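Local coordinates for protein amide synthase (Vibrio cholerae, PDB 1L5A) that probably forms an amide bond in vibriobactin biosynthesis, as a free-standing condensation enzyme of nonribosomal peptide synthesis, at residues A[21-31]-A[115-126]. Residues are numbered along the deposited sequence; the frame is centred on the assembly and turned at random.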
loop_
_atom_site.group_PDB
_atom_site.type_symbol
_atom_site.label_atom_id
_atom_site.label_comp_id
_atom_site.label_asym_id
_atom_site.label_seq_id
_atom_site.Cartn_x
_atom_site.Cartn_y
_atom_site.Cartn_z
ATOM N N ASP A 21 -0.333 4.897 -35.934
ATOM C CA ASP A 21 0.125 5.175 -34.586
ATOM C C ASP A 21 1.623 5.106 -34.381
ATOM O O ASP A 21 2.124 4.246 -33.671
ATOM C CB ASP A 21 -0.599 4.219 -33.641
ATOM C CG ASP A 21 -2.102 4.310 -33.787
ATOM O OD1 ASP A 21 -2.638 5.419 -33.596
ATOM O OD2 ASP A 21 -2.745 3.293 -34.101
ATOM N N THR A 22 2.331 6.034 -35.007
ATOM C CA THR A 22 3.780 6.106 -34.916
ATOM C C THR A 22 4.185 7.257 -34.003
ATOM O O THR A 22 3.444 8.223 -33.843
ATOM C CB THR A 22 4.404 6.372 -36.296
ATOM O OG1 THR A 22 4.079 5.303 -37.195
ATOM C CG2 THR A 22 5.904 6.499 -36.182
ATOM N N VAL A 23 5.359 7.147 -33.401
ATOM C CA VAL A 23 5.876 8.206 -32.543
ATOM C C VAL A 23 7.304 8.484 -33.012
ATOM O O VAL A 23 8.184 7.616 -32.941
ATOM C CB VAL A 23 5.924 7.787 -31.056
ATOM C CG1 VAL A 23 6.143 9.012 -30.184
ATOM C CG2 VAL A 23 4.653 7.086 -30.665
ATOM N N ALA A 24 7.536 9.683 -33.514
ATOM C CA ALA A 24 8.870 10.029 -33.973
ATOM C C ALA A 24 9.281 11.417 -33.509
ATOM O O ALA A 24 8.496 12.375 -33.570
ATOM C CB ALA A 24 8.957 9.933 -35.515
ATOM N N HIS A 25 10.509 11.509 -33.013
ATOM C CA HIS A 25 11.065 12.777 -32.563
ATOM C C HIS A 25 12.411 13.000 -33.244
ATOM O O HIS A 25 13.093 12.058 -33.627
ATOM C CB HIS A 25 11.287 12.786 -31.051
ATOM C CG HIS A 25 10.035 12.905 -30.239
ATOM N ND1 HIS A 25 10.008 13.534 -29.013
ATOM C CD2 HIS A 25 8.776 12.455 -30.459
ATOM C CE1 HIS A 25 8.788 13.469 -28.513
ATOM N NE2 HIS A 25 8.021 12.819 -29.370
ATOM N N SER A 26 12.785 14.252 -33.417
ATOM C CA SER A 26 14.077 14.543 -33.987
ATOM C C SER A 26 14.718 15.496 -33.007
ATOM O O SER A 26 14.059 16.391 -32.459
ATOM C CB SER A 26 13.961 15.188 -35.367
ATOM O OG SER A 26 13.462 16.500 -35.281
ATOM N N LEU A 27 15.999 15.270 -32.752
ATOM C CA LEU A 27 16.749 16.118 -31.844
ATOM C C LEU A 27 17.829 16.784 -32.674
ATOM O O LEU A 27 18.540 16.127 -33.446
ATOM C CB LEU A 27 17.367 15.277 -30.725
ATOM C CG LEU A 27 16.385 14.573 -29.778
ATOM C CD1 LEU A 27 17.160 13.824 -28.702
ATOM C CD2 LEU A 27 15.444 15.600 -29.148
ATOM N N ARG A 28 17.932 18.096 -32.561
ATOM C CA ARG A 28 18.950 18.797 -33.314
ATOM C C ARG A 28 19.844 19.436 -32.288
ATOM O O ARG A 28 19.411 20.273 -31.482
ATOM C CB ARG A 28 18.351 19.857 -34.241
ATOM C CG ARG A 28 19.294 20.241 -35.393
ATOM C CD ARG A 28 18.634 21.187 -36.392
ATOM N NE ARG A 28 18.456 22.533 -35.855
ATOM C CZ ARG A 28 19.381 23.483 -35.913
ATOM N NH1 ARG A 28 20.551 23.231 -36.495
ATOM N NH2 ARG A 28 19.141 24.677 -35.382
ATOM N N LEU A 29 21.095 19.002 -32.302
ATOM C CA LEU A 29 22.061 19.511 -31.364
ATOM C C LEU A 29 23.029 20.422 -32.086
ATOM O O LEU A 29 23.671 20.042 -33.067
ATOM C CB LEU A 29 22.802 18.346 -30.706
ATOM C CG LEU A 29 21.903 17.229 -30.170
ATOM C CD1 LEU A 29 22.727 16.344 -29.221
ATOM C CD2 LEU A 29 20.681 17.835 -29.443
ATOM N N THR A 30 23.110 21.642 -31.592
ATOM C CA THR A 30 23.988 22.641 -32.152
ATOM C C THR A 30 25.039 22.908 -31.083
ATOM O O THR A 30 24.710 23.368 -29.984
ATOM C CB THR A 30 23.166 23.904 -32.492
ATOM O OG1 THR A 30 22.231 23.570 -33.526
ATOM C CG2 THR A 30 24.059 25.050 -32.966
ATOM N N GLY A 31 26.293 22.584 -31.398
ATOM C CA GLY A 31 27.369 22.775 -30.432
ATOM C C GLY A 31 28.533 21.800 -30.567
ATOM O O GLY A 31 28.452 20.830 -31.317
ATOM N N HIS A 115 30.674 19.858 -37.685
ATOM C CA HIS A 115 31.291 19.543 -36.402
ATOM C C HIS A 115 30.478 20.101 -35.226
ATOM O O HIS A 115 30.623 19.646 -34.102
ATOM C CB HIS A 115 32.733 20.069 -36.348
ATOM C CG HIS A 115 32.832 21.563 -36.273
ATOM N ND1 HIS A 115 32.399 22.393 -37.285
ATOM C CD2 HIS A 115 33.329 22.378 -35.308
ATOM C CE1 HIS A 115 32.627 23.652 -36.951
ATOM N NE2 HIS A 115 33.191 23.670 -35.756
ATOM N N SER A 116 29.611 21.070 -35.487
ATOM C CA SER A 116 28.807 21.670 -34.422
ATOM C C SER A 116 27.301 21.411 -34.593
ATOM O O SER A 116 26.466 21.991 -33.881
ATOM C CB SER A 116 29.040 23.174 -34.405
ATOM O OG SER A 116 28.695 23.710 -35.673
ATOM N N GLU A 117 26.961 20.535 -35.530
ATOM C CA GLU A 117 25.570 20.238 -35.803
ATOM C C GLU A 117 25.298 18.742 -35.920
ATOM O O GLU A 117 25.873 18.056 -36.779
ATOM C CB GLU A 117 25.125 20.940 -37.105
ATOM C CG GLU A 117 25.182 22.476 -37.101
ATOM C CD GLU A 117 24.332 23.144 -35.987
ATOM O OE1 GLU A 117 23.315 22.567 -35.520
ATOM O OE2 GLU A 117 24.671 24.281 -35.590
ATOM N N HIS A 118 24.412 18.241 -35.066
ATOM C CA HIS A 118 24.032 16.824 -35.091
ATOM C C HIS A 118 22.511 16.655 -35.123
ATOM O O HIS A 118 21.759 17.450 -34.532
ATOM C CB HIS A 118 24.578 16.067 -33.864
ATOM C CG HIS A 118 26.057 15.844 -33.895
ATOM N ND1 HIS A 118 26.967 16.840 -33.604
ATOM C CD2 HIS A 118 26.785 14.751 -34.230
ATOM C CE1 HIS A 118 28.192 16.366 -33.763
ATOM N NE2 HIS A 118 28.109 15.102 -34.142
ATOM N N LEU A 119 22.066 15.605 -35.800
ATOM C CA LEU A 119 20.644 15.329 -35.899
ATOM C C LEU A 119 20.353 13.906 -35.468
ATOM O O LEU A 119 20.856 12.964 -36.070
ATOM C CB LEU A 119 20.155 15.517 -37.332
ATOM C CG LEU A 119 18.635 15.509 -37.460
ATOM C CD1 LEU A 119 18.072 16.626 -36.603
ATOM C CD2 LEU A 119 18.230 15.688 -38.916
ATOM N N ILE A 120 19.550 13.764 -34.417
ATOM C CA ILE A 120 19.156 12.457 -33.907
ATOM C C ILE A 120 17.686 12.228 -34.209
ATOM O O ILE A 120 16.836 13.069 -33.901
ATOM C CB ILE A 120 19.308 12.366 -32.392
ATOM C CG1 ILE A 120 20.781 12.406 -32.010
ATOM C CG2 ILE A 120 18.673 11.087 -31.893
ATOM C CD1 ILE A 120 20.997 12.781 -30.569
ATOM N N TYR A 121 17.398 11.081 -34.795
ATOM C CA TYR A 121 16.045 10.720 -35.150
ATOM C C TYR A 121 15.679 9.414 -34.455
ATOM O O TYR A 121 16.350 8.390 -34.618
ATOM C CB TYR A 121 15.923 10.557 -36.676
ATOM C CG TYR A 121 14.612 9.972 -37.142
ATOM C CD1 TYR A 121 13.419 10.712 -37.086
ATOM C CD2 TYR A 121 14.556 8.677 -37.639
ATOM C CE1 TYR A 121 12.194 10.160 -37.525
ATOM C CE2 TYR A 121 13.346 8.115 -38.079
ATOM C CZ TYR A 121 12.175 8.859 -38.020
ATOM O OH TYR A 121 11.005 8.285 -38.467
ATOM N N THR A 122 14.599 9.464 -33.685
ATOM C CA THR A 122 14.109 8.305 -32.958
ATOM C C THR A 122 12.671 8.022 -33.367
ATOM O O THR A 122 11.845 8.920 -33.362
ATOM C CB THR A 122 14.130 8.589 -31.465
ATOM O OG1 THR A 122 15.462 8.939 -31.086
ATOM C CG2 THR A 122 13.663 7.369 -30.672
ATOM N N ARG A 123 12.369 6.783 -33.720
ATOM C CA ARG A 123 11.012 6.431 -34.091
ATOM C C ARG A 123 10.586 5.110 -33.509
ATOM O O ARG A 123 11.342 4.138 -33.503
ATOM C CB ARG A 123 10.844 6.309 -35.593
ATOM C CG ARG A 123 9.580 5.522 -35.961
ATOM C CD ARG A 123 9.808 4.648 -37.161
ATOM N NE ARG A 123 9.790 3.237 -36.808
ATOM C CZ ARG A 123 10.262 2.267 -37.580
ATOM N NH1 ARG A 123 10.796 2.550 -38.763
ATOM N NH2 ARG A 123 10.209 1.009 -37.161
ATOM N N ALA A 124 9.337 5.068 -33.072
ATOM C CA ALA A 124 8.774 3.860 -32.507
ATOM C C ALA A 124 7.295 3.818 -32.831
ATOM O O ALA A 124 6.723 4.780 -33.305
ATOM C CB ALA A 124 8.980 3.863 -30.990
ATOM N N HIS A 125 6.673 2.683 -32.597
ATOM C CA HIS A 125 5.242 2.572 -32.799
ATOM C C HIS A 125 4.596 2.801 -31.426
ATOM O O HIS A 125 5.130 2.389 -30.393
ATOM C CB HIS A 125 4.895 1.190 -33.323
ATOM C CG HIS A 125 3.467 1.046 -33.717
ATOM N ND1 HIS A 125 2.453 0.921 -32.793
ATOM C CD2 HIS A 125 2.877 1.032 -34.935
ATOM C CE1 HIS A 125 1.297 0.834 -33.428
ATOM N NE2 HIS A 125 1.526 0.900 -34.728
ATOM N N HIS A 126 3.451 3.461 -31.408
ATOM C CA HIS A 126 2.768 3.723 -30.153
ATOM C C HIS A 126 2.519 2.473 -29.297
ATOM O O HIS A 126 2.247 2.578 -28.103
ATOM C CB HIS A 126 1.441 4.398 -30.448
ATOM C CG HIS A 126 1.280 5.718 -29.781
ATOM N ND1 HIS A 126 0.922 5.839 -28.455
ATOM C CD2 HIS A 126 1.459 6.977 -30.245
ATOM C CE1 HIS A 126 0.888 7.119 -28.131
ATOM N NE2 HIS A 126 1.211 7.829 -29.199
HETATM O O HOH W 1 15.144 11.605 -31.400
HETATM O O HOH W 2 26.395 19.273 -32.152
#
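The carbonyl oxygen Asp-21 O sits over the centre of one face of the His-125 ring, 3.3 Å above its plane, while ND1 of that ring accepts a hydrogen bond from the backbone N of Ile-127. His-126 turns its ring edge to Thr-22 O. Val-23 crosses the His-126 side chain at about a right angle: chi1 -166° sets CG1 anti to the backbone N and leaves CG2 to meet the ring near CD2. In the His-118 ring plane, a water meets ND1 and donates to Leu-29 O and Gly-31 O; Thr-35 holds NE2. The Arg-28 guanidinium and Glu-117 carboxylate planes are 17° apart, with NH1 3.0 Å from OE1 in a salt bridge, charged groups suiting a partly exposed end; Thr-30 OG1 also approaches OE1, doubtfully close. On the opposite face buried Leu-27 and Ile-120 meet CB to CB at 3.9 Å, apolar chains suited to a helix-covered surface. Between the two faces, paired backbone hydrogen bonds such as Leu-27 N to Ile-120 O (2.6 Å) join two antiparallel strands at 166°. Both are interior strands of a mixed sheet of the condensation domain: strand 107-114 flanks 117-125, strand 348-356 flanks 22-30, and helix 131-150 packs on Leu-27 and Thr-122.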